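Local coordinates for protein leucine aminopeptidase 2 (PDB 2XQ0) that cleaves amino-terminal residues, preferentially from di- and tripeptides, as a zinc aminopeptidase of the M1 family, with low epoxide hydrolase activity in vitro, at residues A217-R222 with Y262-N267; V225-E228 with D234-W237; P286-H291 with D297-E302; D292-D297 with S554-V559. All coordinates share one frame; numbering follows the deposited sequence.

The four contacts run from a sheet across the catalytic centre to the C-terminal helices. Interactions 1 and 2, centres 8 Å apart, share the five-stranded mixed sheet: 215-220, 223-227 and 264-266 are successive strands in it, and interaction 2 falls in the chain between the two segments of interaction 1. Interaction 3 follows, about 12 Å from both; it joins the 286-291 turn to helix 297-311, which carries zinc and catalytic residues. Interaction 4, its centre 8 Å from that of interaction 3, ties the loop before that helix to 554-559, and their segments alternate along the chain. The loop leading into the catalytic helix thus touches helix 229-239 as well as the C-terminal helices.

Interaction 1. Residues A217-R222 with Y262-N267; sequences APIGPR and YDILVN
Arg222 O receives the backbone N of Tyr262 at 2.9 Å, in a nearly linear bond with an N-H...O angle of 165°. A second touch is apolar: the CD1 methyls of Ile219 and Ile264 meet at 3.9 Å, end against end, with the two side chains crossing at about a right angle. Ile219 reaches there with CG1 lodged between its backbone N and carbonyl carbon (chi1 48°) and CD1 fully extended beyond it, whereas Ile264 sets CG1 beside its own N, trans to the carbonyl carbon (chi1 -58°). Strand 223-227 lies between strands 215-220 and 264-266 in the mixed sheet, so the isoleucines meet across an intervening strand; a classic beta bulge, with Ile219 and Gly220 both facing Ser223, closes strand 215-220 just before the turn into strand 223-227. Asp263 turns OD1 toward this turn, where Thr224 N is its hydrogen-bond donor. The Arg222 guanidinium leads elsewhere, to salt bridges with Glu244 and Glu251. Tyr262 leads its ring away from 217-222 and lays it against Ile299 and Glu302 of the zinc-binding helix, with OH hydrogen-bonded to Thr282.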
loop_
_atom_site.group_PDB
_atom_site.type_symbol
_atom_site.label_atom_id
_atom_site.label_comp_id
_atom_site.label_asym_id
_atom_site.label_seq_id
_atom_site.Cartn_x
_atom_site.Cartn_y
_atom_site.Cartn_z
ATOM N N ALA A 217 -0.017 -5.004 -23.118
ATOM C CA ALA A 217 -1.281 -5.265 -23.817
ATOM C C ALA A 217 -2.337 -4.267 -23.351
ATOM O O ALA A 217 -2.391 -3.911 -22.177
ATOM C CB ALA A 217 -1.753 -6.681 -23.550
ATOM N N PRO A 218 -3.180 -3.803 -24.274
ATOM C CA PRO A 218 -4.197 -2.831 -23.865
ATOM C C PRO A 218 -5.273 -3.419 -22.960
ATOM O O PRO A 218 -5.764 -4.512 -23.206
ATOM C CB PRO A 218 -4.813 -2.397 -25.192
ATOM C CG PRO A 218 -4.584 -3.606 -26.133
ATOM C CD PRO A 218 -3.224 -4.104 -25.722
ATOM N N ILE A 219 -5.642 -2.692 -21.911
ATOM C CA ILE A 219 -6.757 -3.125 -21.070
ATOM C C ILE A 219 -7.876 -2.101 -21.051
ATOM O O ILE A 219 -8.850 -2.263 -20.333
ATOM C CB ILE A 219 -6.314 -3.423 -19.623
ATOM C CG1 ILE A 219 -5.443 -2.274 -19.066
ATOM C CG2 ILE A 219 -5.561 -4.735 -19.575
ATOM C CD1 ILE A 219 -4.982 -2.487 -17.628
ATOM N N GLY A 220 -7.733 -1.047 -21.843
ATOM C CA GLY A 220 -8.770 -0.036 -21.953
ATOM C C GLY A 220 -8.297 1.079 -22.862
ATOM O O GLY A 220 -7.147 1.068 -23.284
ATOM N N PRO A 221 -9.172 2.056 -23.151
ATOM C CA PRO A 221 -8.858 3.180 -24.047
ATOM C C PRO A 221 -7.711 4.059 -23.552
ATOM O O PRO A 221 -7.059 4.742 -24.337
ATOM C CB PRO A 221 -10.171 3.978 -24.091
ATOM C CG PRO A 221 -10.893 3.594 -22.853
ATOM C CD PRO A 221 -10.532 2.147 -22.604
ATOM N N ARG A 222 -7.439 4.046 -22.256
ATOM C CA ARG A 222 -6.293 4.804 -21.780
ATOM C C ARG A 222 -5.468 3.986 -20.794
ATOM O O ARG A 222 -4.802 4.544 -19.929
ATOM C CB ARG A 222 -6.723 6.141 -21.161
ATOM C CG ARG A 222 -7.758 5.981 -20.081
ATOM C CD ARG A 222 -8.275 7.318 -19.557
ATOM N NE ARG A 222 -9.640 7.167 -19.050
ATOM C CZ ARG A 222 -10.309 8.114 -18.409
ATOM N NH1 ARG A 222 -9.745 9.294 -18.187
ATOM N NH2 ARG A 222 -11.541 7.880 -17.994
ATOM N N TYR A 262 -3.667 5.507 -17.390
ATOM C CA TYR A 262 -3.657 4.722 -16.162
ATOM C C TYR A 262 -3.182 3.299 -16.478
ATOM O O TYR A 262 -3.957 2.460 -16.956
ATOM C CB TYR A 262 -5.029 4.675 -15.490
ATOM C CG TYR A 262 -4.923 3.928 -14.181
ATOM C CD1 TYR A 262 -4.490 4.578 -13.022
ATOM C CD2 TYR A 262 -5.154 2.566 -14.116
ATOM C CE1 TYR A 262 -4.363 3.882 -11.824
ATOM C CE2 TYR A 262 -5.019 1.860 -12.918
ATOM C CZ TYR A 262 -4.625 2.521 -11.785
ATOM O OH TYR A 262 -4.482 1.817 -10.608
ATOM N N ASP A 263 -1.904 3.029 -16.224
ATOM C CA ASP A 263 -1.318 1.753 -16.604
ATOM C C ASP A 263 -1.040 0.928 -15.366
ATOM O O ASP A 263 -0.922 1.468 -14.274
ATOM C CB ASP A 263 -0.013 1.978 -17.369
ATOM C CG ASP A 263 -0.235 2.611 -18.734
ATOM O OD1 ASP A 263 -1.383 2.594 -19.251
ATOM O OD2 ASP A 263 0.758 3.103 -19.303
ATOM N N ILE A 264 -0.934 -0.385 -15.549
ATOM C CA ILE A 264 -0.653 -1.306 -14.456
ATOM C C ILE A 264 0.552 -2.197 -14.780
ATOM O O ILE A 264 0.602 -2.802 -15.843
ATOM C CB ILE A 264 -1.876 -2.182 -14.174
ATOM C CG1 ILE A 264 -3.080 -1.305 -13.823
ATOM C CG2 ILE A 264 -1.567 -3.229 -13.053
ATOM C CD1 ILE A 264 -4.394 -2.049 -13.814
ATOM N N LEU A 265 1.527 -2.256 -13.869
ATOM C CA LEU A 265 2.627 -3.213 -13.962
ATOM C C LEU A 265 2.318 -4.381 -13.047
ATOM O O LEU A 265 2.202 -4.191 -11.844
ATOM C CB LEU A 265 3.955 -2.577 -13.503
ATOM C CG LEU A 265 5.123 -3.555 -13.317
ATOM C CD1 LEU A 265 5.515 -4.156 -14.634
ATOM C CD2 LEU A 265 6.350 -2.874 -12.659
ATOM N N VAL A 266 2.166 -5.585 -13.605
ATOM C CA VAL A 266 1.938 -6.759 -12.774
ATOM C C VAL A 266 3.299 -7.354 -12.501
ATOM O O VAL A 266 3.946 -7.905 -13.395
ATOM C CB VAL A 266 0.990 -7.799 -13.417
ATOM C CG1 VAL A 266 0.944 -9.049 -12.564
ATOM C CG2 VAL A 266 -0.428 -7.210 -13.567
ATOM N N ASN A 267 3.753 -7.198 -11.261
ATOM C CA ASN A 267 5.141 -7.470 -10.923
ATOM C C ASN A 267 5.480 -8.948 -10.803
ATOM O O ASN A 267 4.602 -9.812 -10.911
ATOM C CB ASN A 267 5.498 -6.752 -9.624
ATOM C CG ASN A 267 6.408 -5.570 -9.848
ATOM O OD1 ASN A 267 7.335 -5.629 -10.650
ATOM N ND2 ASN A 267 6.156 -4.490 -9.126
#

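Interaction 2. Residues V225-E228 with D234-W237; sequences VYTE and DCQW
Val225 and Cys235 make the apolar part of this contact, CG2 of Val225 lying 4.0 Å from CB of Cys235. The two methyls of Val225 divide the work: chi1 of 62° puts CG1 between the backbone N and carbonyl carbon and leaves CG2 trans to the N, over Cys235, while CG1 comes over the helix backbone at Gln236, 4.2 Å from its CA. Two residues along the strand, Thr227 also points its CB at the helix and presents a methyl, so that CG2 touches SG of Cys235 at 3.8 Å. Cys235 therefore fits against both strand residues, its CB under the valine and its sulfur under the threonine. The sulfur is carried toward Thr227 because chi1 of -71° places it beside the cysteine's own backbone N.

No hydrogen bond joins the two segments; the polar groups look to other parts of the chain. With CG2 given to the sulfur, OG1 of Thr227 is held by Val266 O on the neighbouring strand. Gln236 extends its side chain off the helix toward strand 215-220, giving NE2 to Pro218 O and receiving Lys233 NZ at OE1.

Val266 of strand 264-266 and Leu289 also pack on Cys235. Strand 223-227 and helix 229-239 follow each other directly, and the contact is the buried face of a beta-alpha unit, the helix folding back to cover the mixed sheet.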
loop_
_atom_site.group_PDB
_atom_site.type_symbol
_atom_site.label_atom_id
_atom_site.label_comp_id
_atom_site.label_asym_id
_atom_site.label_seq_id
_atom_site.Cartn_x
_atom_site.Cartn_y
_atom_site.Cartn_z
ATOM N N VAL A 225 -1.567 -2.877 -19.677
ATOM C CA VAL A 225 -0.909 -3.663 -18.639
ATOM C C VAL A 225 0.480 -4.132 -19.095
ATOM O O VAL A 225 0.670 -4.471 -20.268
ATOM C CB VAL A 225 -1.778 -4.857 -18.174
ATOM C CG1 VAL A 225 -2.037 -5.836 -19.331
ATOM C CG2 VAL A 225 -1.103 -5.582 -16.999
ATOM N N TYR A 226 1.439 -4.126 -18.166
ATOM C CA TYR A 226 2.812 -4.563 -18.413
ATOM C C TYR A 226 3.101 -5.757 -17.515
ATOM O O TYR A 226 2.696 -5.764 -16.368
ATOM C CB TYR A 226 3.803 -3.437 -18.104
ATOM C CG TYR A 226 3.714 -2.283 -19.061
ATOM C CD1 TYR A 226 4.536 -2.228 -20.176
ATOM C CD2 TYR A 226 2.804 -1.242 -18.855
ATOM C CE1 TYR A 226 4.455 -1.179 -21.072
ATOM C CE2 TYR A 226 2.722 -0.181 -19.748
ATOM C CZ TYR A 226 3.552 -0.162 -20.855
ATOM O OH TYR A 226 3.491 0.875 -21.763
ATOM N N THR A 227 3.758 -6.785 -18.045
ATOM C CA THR A 227 4.152 -7.927 -17.230
ATOM C C THR A 227 5.044 -8.866 -18.027
ATOM O O THR A 227 5.386 -8.575 -19.171
ATOM C CB THR A 227 2.948 -8.713 -16.656
ATOM O OG1 THR A 227 3.414 -9.702 -15.723
ATOM C CG2 THR A 227 2.158 -9.386 -17.754
ATOM N N GLU A 228 5.424 -9.984 -17.420
ATOM C CA GLU A 228 6.213 -10.985 -18.135
ATOM C C GLU A 228 5.348 -11.659 -19.195
ATOM O O GLU A 228 4.169 -11.972 -18.948
ATOM C CB GLU A 228 6.805 -12.002 -17.154
ATOM C CG GLU A 228 7.808 -11.402 -16.157
ATOM C CD GLU A 228 8.145 -12.341 -14.999
ATOM O OE1 GLU A 228 7.421 -12.304 -13.975
ATOM O OE2 GLU A 228 9.130 -13.108 -15.111
ATOM N N ASP A 234 -3.181 -13.522 -19.434
ATOM C CA ASP A 234 -3.989 -13.712 -18.234
ATOM C C ASP A 234 -4.267 -12.361 -17.568
ATOM O O ASP A 234 -5.374 -12.106 -17.076
ATOM C CB ASP A 234 -3.286 -14.627 -17.229
ATOM C CG ASP A 234 -3.266 -16.087 -17.665
ATOM O OD1 ASP A 234 -4.138 -16.488 -18.456
ATOM O OD2 ASP A 234 -2.376 -16.839 -17.208
ATOM N N CYS A 235 -3.252 -11.506 -17.530
ATOM C CA CYS A 235 -3.387 -10.194 -16.893
ATOM C C CYS A 235 -4.356 -9.337 -17.681
ATOM O O CYS A 235 -5.203 -8.664 -17.116
ATOM C CB CYS A 235 -2.028 -9.505 -16.831
ATOM S SG CYS A 235 -0.918 -10.262 -15.638
ATOM N N GLN A 236 -4.233 -9.375 -19.003
ATOM C CA GLN A 236 -5.115 -8.586 -19.860
ATOM C C GLN A 236 -6.570 -8.955 -19.625
ATOM O O GLN A 236 -7.446 -8.081 -19.508
ATOM C CB GLN A 236 -4.731 -8.749 -21.336
ATOM C CG GLN A 236 -5.501 -7.835 -22.276
ATOM C CD GLN A 236 -5.198 -8.111 -23.732
ATOM O OE1 GLN A 236 -4.769 -9.203 -24.091
ATOM N NE2 GLN A 236 -5.412 -7.119 -24.574
ATOM N N TRP A 237 -6.841 -10.251 -19.533
ATOM C CA TRP A 237 -8.215 -10.685 -19.348
ATOM C C TRP A 237 -8.726 -10.220 -17.987
ATOM O O TRP A 237 -9.876 -9.839 -17.847
ATOM C CB TRP A 237 -8.336 -12.212 -19.466
ATOM C CG TRP A 237 -9.757 -12.682 -19.330
ATOM C CD1 TRP A 237 -10.670 -12.829 -20.336
ATOM C CD2 TRP A 237 -10.427 -13.055 -18.121
ATOM N NE1 TRP A 237 -11.870 -13.270 -19.824
ATOM C CE2 TRP A 237 -11.745 -13.425 -18.467
ATOM C CE3 TRP A 237 -10.038 -13.125 -16.778
ATOM C CZ2 TRP A 237 -12.677 -13.842 -17.519
ATOM C CZ3 TRP A 237 -10.968 -13.539 -15.834
ATOM C CH2 TRP A 237 -12.272 -13.897 -16.213
#

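Interaction 3. Residues P286-H291 with D297-E302; sequences PTLLAH and DVIAHE. Unlike the reference sequence in segment 286-291: Leu289 (reference Ile). With ZN (zinc ion), chain C; BES (2-(3-amino-2-hydroxy-4-phenyl-butyrylamino)-4-methyl-pentanoic acid), chain B.
The zinc ion is gripped by His301 NE2 at 2.2 Å and by two oxygens of the inhibitor bestatin, O2 and O3, each 2.4 Å from the metal; His305 and Glu324 complete the site. The His301 ring points off the helix to the metal with chi1 -172°, and ND1 is hydrogen-bonded to Glu331. One ring face is overlaid by bestatin C15, 3.5 Å above the plane and offset toward the rim, while O2 lies at the edge in plane. Glu302, the proton acceptor, bends at chi2 and brings OE2 to 3.2 Å from bestatin O2. His301, Glu302 and His305 form the HExxH motif of M1 metallopeptidases, on helix 297-311. Nearer the start of that helix, Val298 and Ile299 receive Leu288, which comes from the 3-10 turn 286-288 with both methyls, its side chain lying obliquely to its two partners. CD2 of Leu288 meets Val298 CG2 at 3.7 Å, and CD1 lies 3.9 Å from Ile299 CD1. Val298 offers CB and both its methyls to the leucine fork; Ile299, directed to one side at CB, turns its end back toward Leu288.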
loop_
_atom_site.group_PDB
_atom_site.type_symbol
_atom_site.label_atom_id
_atom_site.label_comp_id
_atom_site.label_asym_id
_atom_site.label_seq_id
_atom_site.Cartn_x
_atom_site.Cartn_y
_atom_site.Cartn_z
ATOM N N PRO A 286 1.062 -10.121 -8.618
ATOM C CA PRO A 286 0.473 -11.123 -9.520
ATOM C C PRO A 286 -0.597 -11.955 -8.827
ATOM O O PRO A 286 -1.377 -12.620 -9.500
ATOM C CB PRO A 286 1.655 -12.030 -9.882
ATOM C CG PRO A 286 2.865 -11.382 -9.338
ATOM C CD PRO A 286 2.473 -10.398 -8.301
ATOM N N THR A 287 -0.627 -11.929 -7.498
ATOM C CA THR A 287 -1.660 -12.662 -6.780
ATOM C C THR A 287 -3.002 -11.976 -6.971
ATOM O O THR A 287 -4.002 -12.434 -6.455
ATOM C CB THR A 287 -1.367 -12.804 -5.271
ATOM O OG1 THR A 287 -1.322 -11.511 -4.660
ATOM C CG2 THR A 287 -0.034 -13.530 -5.040
ATOM N N LEU A 288 -3.024 -10.870 -7.710
ATOM C CA LEU A 288 -4.299 -10.263 -8.052
ATOM C C LEU A 288 -4.984 -11.100 -9.124
ATOM O O LEU A 288 -6.201 -11.041 -9.279
ATOM C CB LEU A 288 -4.135 -8.825 -8.569
ATOM C CG LEU A 288 -3.793 -7.716 -7.568
ATOM C CD1 LEU A 288 -4.173 -6.358 -8.147
ATOM C CD2 LEU A 288 -4.524 -7.965 -6.256
ATOM N N LEU A 289 -4.202 -11.872 -9.870
ATOM C CA LEU A 289 -4.763 -12.688 -10.930
ATOM C C LEU A 289 -5.369 -13.970 -10.386
ATOM O O LEU A 289 -4.651 -14.871 -9.937
ATOM C CB LEU A 289 -3.717 -13.018 -11.988
ATOM C CG LEU A 289 -3.670 -11.989 -13.109
ATOM C CD1 LEU A 289 -3.193 -10.642 -12.572
ATOM C CD2 LEU A 289 -2.785 -12.495 -14.227
ATOM N N ALA A 290 -6.694 -14.053 -10.460
ATOM C CA ALA A 290 -7.424 -15.193 -9.937
ATOM C C ALA A 290 -8.166 -15.931 -11.054
ATOM O O ALA A 290 -8.761 -16.987 -10.828
ATOM C CB ALA A 290 -8.394 -14.733 -8.861
ATOM N N HIS A 291 -8.128 -15.367 -12.257
ATOM C CA HIS A 291 -8.771 -15.971 -13.430
ATOM C C HIS A 291 -10.292 -15.838 -13.445
ATOM O O HIS A 291 -10.946 -16.354 -14.345
ATOM C CB HIS A 291 -8.352 -17.442 -13.616
ATOM C CG HIS A 291 -6.879 -17.623 -13.829
ATOM N ND1 HIS A 291 -6.005 -17.903 -12.799
ATOM C CD2 HIS A 291 -6.123 -17.533 -14.948
ATOM C CE1 HIS A 291 -4.776 -17.989 -13.276
ATOM N NE2 HIS A 291 -4.818 -17.767 -14.577
ATOM N N ASP A 297 -10.430 -4.962 -6.604
ATOM C CA ASP A 297 -10.659 -3.773 -5.812
ATOM C C ASP A 297 -9.307 -3.166 -5.406
ATOM O O ASP A 297 -9.190 -1.955 -5.202
ATOM C CB ASP A 297 -11.527 -4.116 -4.613
ATOM C CG ASP A 297 -12.732 -4.964 -5.004
ATOM O OD1 ASP A 297 -13.040 -5.039 -6.220
ATOM O OD2 ASP A 297 -13.363 -5.563 -4.102
ATOM N N VAL A 298 -8.277 -4.000 -5.317
ATOM C CA VAL A 298 -6.944 -3.472 -5.075
ATOM C C VAL A 298 -6.608 -2.449 -6.151
ATOM O O VAL A 298 -5.803 -1.535 -5.923
ATOM C CB VAL A 298 -5.858 -4.570 -5.068
ATOM C CG1 VAL A 298 -4.467 -3.935 -4.928
ATOM C CG2 VAL A 298 -6.117 -5.575 -3.940
ATOM N N ILE A 299 -7.205 -2.619 -7.331
ATOM C CA ILE A 299 -7.020 -1.634 -8.392
ATOM C C ILE A 299 -7.881 -0.367 -8.164
ATOM O O ILE A 299 -7.446 0.722 -8.465
ATOM C CB ILE A 299 -7.242 -2.211 -9.803
ATOM C CG1 ILE A 299 -6.334 -3.423 -10.053
ATOM C CG2 ILE A 299 -6.905 -1.153 -10.841
ATOM C CD1 ILE A 299 -4.842 -3.056 -10.115
ATOM N N ALA A 300 -9.094 -0.509 -7.639
ATOM C CA ALA A 300 -9.869 0.666 -7.238
ATOM C C ALA A 300 -9.118 1.463 -6.176
ATOM O O ALA A 300 -9.190 2.690 -6.141
ATOM C CB ALA A 300 -11.223 0.254 -6.730
ATOM N N HIS A 301 -8.412 0.757 -5.296
ATOM C CA HIS A 301 -7.571 1.396 -4.289
ATOM C C HIS A 301 -6.450 2.231 -4.906
ATOM O O HIS A 301 -6.372 3.417 -4.673
ATOM C CB HIS A 301 -6.987 0.367 -3.316
ATOM C CG HIS A 301 -6.281 0.996 -2.153
ATOM N ND1 HIS A 301 -6.922 1.313 -0.978
ATOM C CD2 HIS A 301 -5.001 1.417 -2.010
ATOM C CE1 HIS A 301 -6.063 1.890 -0.149
ATOM N NE2 HIS A 301 -4.892 1.967 -0.756
ATOM N N GLU A 302 -5.577 1.609 -5.691
ATOM C CA GLU A 302 -4.471 2.345 -6.298
ATOM C C GLU A 302 -5.001 3.454 -7.198
ATOM O O GLU A 302 -4.398 4.515 -7.310
ATOM C CB GLU A 302 -3.596 1.426 -7.147
ATOM C CG GLU A 302 -3.158 0.135 -6.462
ATOM C CD GLU A 302 -2.413 0.383 -5.180
ATOM O OE1 GLU A 302 -2.328 -0.557 -4.361
ATOM O OE2 GLU A 302 -1.926 1.520 -4.980
HETATM ZN ZN ZN C . -2.956 2.963 -0.398
HETATM N N2 BES B . 1.449 2.381 -1.226
HETATM C C1 BES B . 0.555 1.620 -0.379
HETATM C C6 BES B . 1.319 0.489 0.313
HETATM C C7 BES B . 2.374 1.061 1.233
HETATM C C8 BES B . 2.044 2.097 2.100
HETATM C C12 BES B . 3.674 0.566 1.203
HETATM C C9 BES B . 3.012 2.630 2.944
HETATM C C11 BES B . 4.642 1.102 2.047
HETATM C C10 BES B . 4.311 2.134 2.920
HETATM C C2 BES B . -0.617 1.046 -1.185
HETATM O O2 BES B . -1.393 2.023 -1.895
HETATM C C3 BES B . -1.496 0.319 -0.223
HETATM O O3 BES B . -2.199 0.921 0.592
HETATM N N1 BES B . -1.367 -0.993 -0.379
HETATM C C4 BES B . -2.032 -2.053 0.350
HETATM C C13 BES B . -3.196 -2.428 -0.559
HETATM C C14 BES B . -4.538 -2.408 0.159
HETATM C C15 BES B . -5.670 -2.258 -0.851
HETATM C C16 BES B . -4.602 -1.314 1.222
HETATM C C5 BES B . -1.066 -3.202 0.407
HETATM O O1 BES B . -1.157 -4.026 1.344
HETATM O O4 BES B . -0.193 -3.287 -0.494
#

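Interaction 4. Residues D292-D297 with S554-V559; sequences DRSNID and SQNAEV
This is a polar contact between domains, in which two asparagine side chains link the loop ahead of the catalytic helix to the start of helix 557-569 in the C-terminal region. Asn295 and Asn556 approach from opposite directions, their amide planes 75° apart. Asn556 ND2 donates to Asn295 OD1 at 2.9 Å; the bond is bent, with an N-H...O angle of 141° and the donor tilted out of the carbonyl plane. A return bond from Asn295 ND2 to Asn556 OD1 is weak at 3.3 Å, and the same ND2 has a second weak acceptor in Thr287 O.

Asn556 also caps its helix: OD1 takes the backbone N of Glu558 at 2.7 Å. A chi1 of -173° extends the amide toward Asn295 while its oxygen turns back to the helix start. One oxygen thus serves both the N-cap and the interdomain pair. Just before it, Ser554 OG accepts Asn556 N at 3.0 Å, an ST turn.

On the facing loop, Asp292 OD1 accepts Ser294 N at 2.9 Å from above the carboxylate plane, forming an Asx turn. It presents Ser294 CB to Asn556 ND2 at 3.4 Å. Glu558 CG borders Asn295 OD1, but its carboxylate forms a salt bridge with Lys590.

Around the pair, helix 508-519 packs on Ser294 and Asn556 through Ser508, helix 589-600 covers Ala557 and Glu558 through Phe591, and Arg293 reaches back to Trp237 of helix 229-239.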
loop_
_atom_site.group_PDB
_atom_site.type_symbol
_atom_site.label_atom_id
_atom_site.label_comp_id
_atom_site.label_asym_id
_atom_site.label_seq_id
_atom_site.Cartn_x
_atom_site.Cartn_y
_atom_site.Cartn_z
ATOM N N ASP A 292 -10.848 -15.133 -12.467
ATOM C CA ASP A 292 -12.292 -14.891 -12.441
ATOM C C ASP A 292 -12.639 -13.422 -12.196
ATOM O O ASP A 292 -13.808 -13.033 -12.271
ATOM C CB ASP A 292 -12.958 -15.761 -11.378
ATOM C CG ASP A 292 -12.440 -15.471 -9.988
ATOM O OD1 ASP A 292 -11.636 -14.528 -9.837
ATOM O OD2 ASP A 292 -12.835 -16.185 -9.044
ATOM N N ARG A 293 -11.619 -12.620 -11.896
ATOM C CA ARG A 293 -11.777 -11.190 -11.622
ATOM C C ARG A 293 -12.271 -10.851 -10.216
ATOM O O ARG A 293 -12.930 -9.832 -10.023
ATOM C CB ARG A 293 -12.663 -10.525 -12.674
ATOM C CG ARG A 293 -12.047 -10.546 -14.044
ATOM C CD ARG A 293 -13.037 -10.207 -15.130
ATOM N NE ARG A 293 -12.390 -10.200 -16.437
ATOM C CZ ARG A 293 -13.046 -10.191 -17.592
ATOM N NH1 ARG A 293 -14.373 -10.211 -17.605
ATOM N NH2 ARG A 293 -12.377 -10.172 -18.735
ATOM N N SER A 294 -11.909 -11.677 -9.235
ATOM C CA SER A 294 -12.345 -11.495 -7.847
ATOM C C SER A 294 -11.626 -10.399 -7.070
ATOM O O SER A 294 -12.219 -9.782 -6.181
ATOM C CB SER A 294 -12.176 -12.799 -7.068
ATOM O OG SER A 294 -12.764 -13.886 -7.748
ATOM N N ASN A 295 -10.355 -10.161 -7.391
ATOM C CA ASN A 295 -9.490 -9.344 -6.547
ATOM C C ASN A 295 -9.208 -7.926 -7.024
ATOM O O ASN A 295 -8.247 -7.300 -6.574
ATOM C CB ASN A 295 -8.145 -10.041 -6.362
ATOM C CG ASN A 295 -8.272 -11.339 -5.633
ATOM O OD1 ASN A 295 -9.245 -11.553 -4.902
ATOM N ND2 ASN A 295 -7.295 -12.227 -5.822
ATOM N N ILE A 296 -10.022 -7.408 -7.924
ATOM C CA ILE A 296 -9.633 -6.169 -8.593
ATOM C C ILE A 296 -9.814 -4.872 -7.783
ATOM O O ILE A 296 -9.357 -3.805 -8.206
ATOM C CB ILE A 296 -10.279 -6.057 -9.983
ATOM C CG1 ILE A 296 -11.766 -6.379 -9.903
ATOM C CG2 ILE A 296 -9.589 -7.005 -10.963
ATOM C CD1 ILE A 296 -12.414 -6.481 -11.251
ATOM N N ASP A 297 -10.430 -4.962 -6.604
ATOM C CA ASP A 297 -10.659 -3.773 -5.812
ATOM C C ASP A 297 -9.307 -3.166 -5.406
ATOM O O ASP A 297 -9.190 -1.955 -5.202
ATOM C CB ASP A 297 -11.527 -4.116 -4.613
ATOM C CG ASP A 297 -12.732 -4.964 -5.004
ATOM O OD1 ASP A 297 -13.040 -5.039 -6.220
ATOM O OD2 ASP A 297 -13.363 -5.563 -4.102
ATOM N N SER A 554 -9.779 -23.437 -5.613
ATOM C CA SER A 554 -9.729 -22.010 -5.945
ATOM C C SER A 554 -8.362 -21.544 -6.427
ATOM O O SER A 554 -7.337 -21.915 -5.852
ATOM C CB SER A 554 -10.139 -21.173 -4.728
ATOM O OG SER A 554 -10.009 -19.783 -4.991
ATOM N N GLN A 555 -8.348 -20.718 -7.473
ATOM C CA GLN A 555 -7.112 -20.096 -7.936
ATOM C C GLN A 555 -6.923 -18.695 -7.348
ATOM O O GLN A 555 -6.071 -17.937 -7.808
ATOM C CB GLN A 555 -7.091 -20.013 -9.458
ATOM C CG GLN A 555 -7.574 -21.261 -10.150
ATOM C CD GLN A 555 -7.105 -21.324 -11.580
ATOM O OE1 GLN A 555 -7.896 -21.546 -12.498
ATOM N NE2 GLN A 555 -5.808 -21.120 -11.784
ATOM N N ASN A 556 -7.731 -18.356 -6.345
ATOM C CA ASN A 556 -7.630 -17.070 -5.651
ATOM C C ASN A 556 -6.718 -17.194 -4.447
ATOM O O ASN A 556 -7.046 -17.878 -3.493
ATOM C CB ASN A 556 -9.017 -16.588 -5.219
ATOM C CG ASN A 556 -9.005 -15.164 -4.641
ATOM O OD1 ASN A 556 -8.090 -14.775 -3.919
ATOM N ND2 ASN A 556 -10.031 -14.393 -4.963
ATOM N N ALA A 557 -5.567 -16.532 -4.491
ATOM C CA ALA A 557 -4.573 -16.632 -3.426
ATOM C C ALA A 557 -5.129 -16.237 -2.068
ATOM O O ALA A 557 -4.628 -16.676 -1.034
ATOM C CB ALA A 557 -3.355 -15.773 -3.757
ATOM N N GLU A 558 -6.145 -15.381 -2.073
ATOM C CA GLU A 558 -6.771 -14.935 -0.828
ATOM C C GLU A 558 -7.542 -16.061 -0.160
ATOM O O GLU A 558 -7.500 -16.214 1.061
ATOM C CB GLU A 558 -7.741 -13.777 -1.086
ATOM C CG GLU A 558 -7.088 -12.482 -1.490
ATOM C CD GLU A 558 -6.690 -11.652 -0.295
ATOM O OE1 GLU A 558 -6.943 -12.101 0.844
ATOM O OE2 GLU A 558 -6.136 -10.551 -0.494
ATOM N N VAL A 559 -8.288 -16.817 -0.963
ATOM C CA VAL A 559 -9.056 -17.942 -0.454
ATOM C C VAL A 559 -8.128 -19.115 -0.160
ATOM O O VAL A 559 -8.256 -19.785 0.862
ATOM C CB VAL A 559 -10.107 -18.424 -1.460
ATOM C CG1 VAL A 559 -10.696 -19.753 -0.982
ATOM C CG2 VAL A 559 -11.208 -17.363 -1.664
#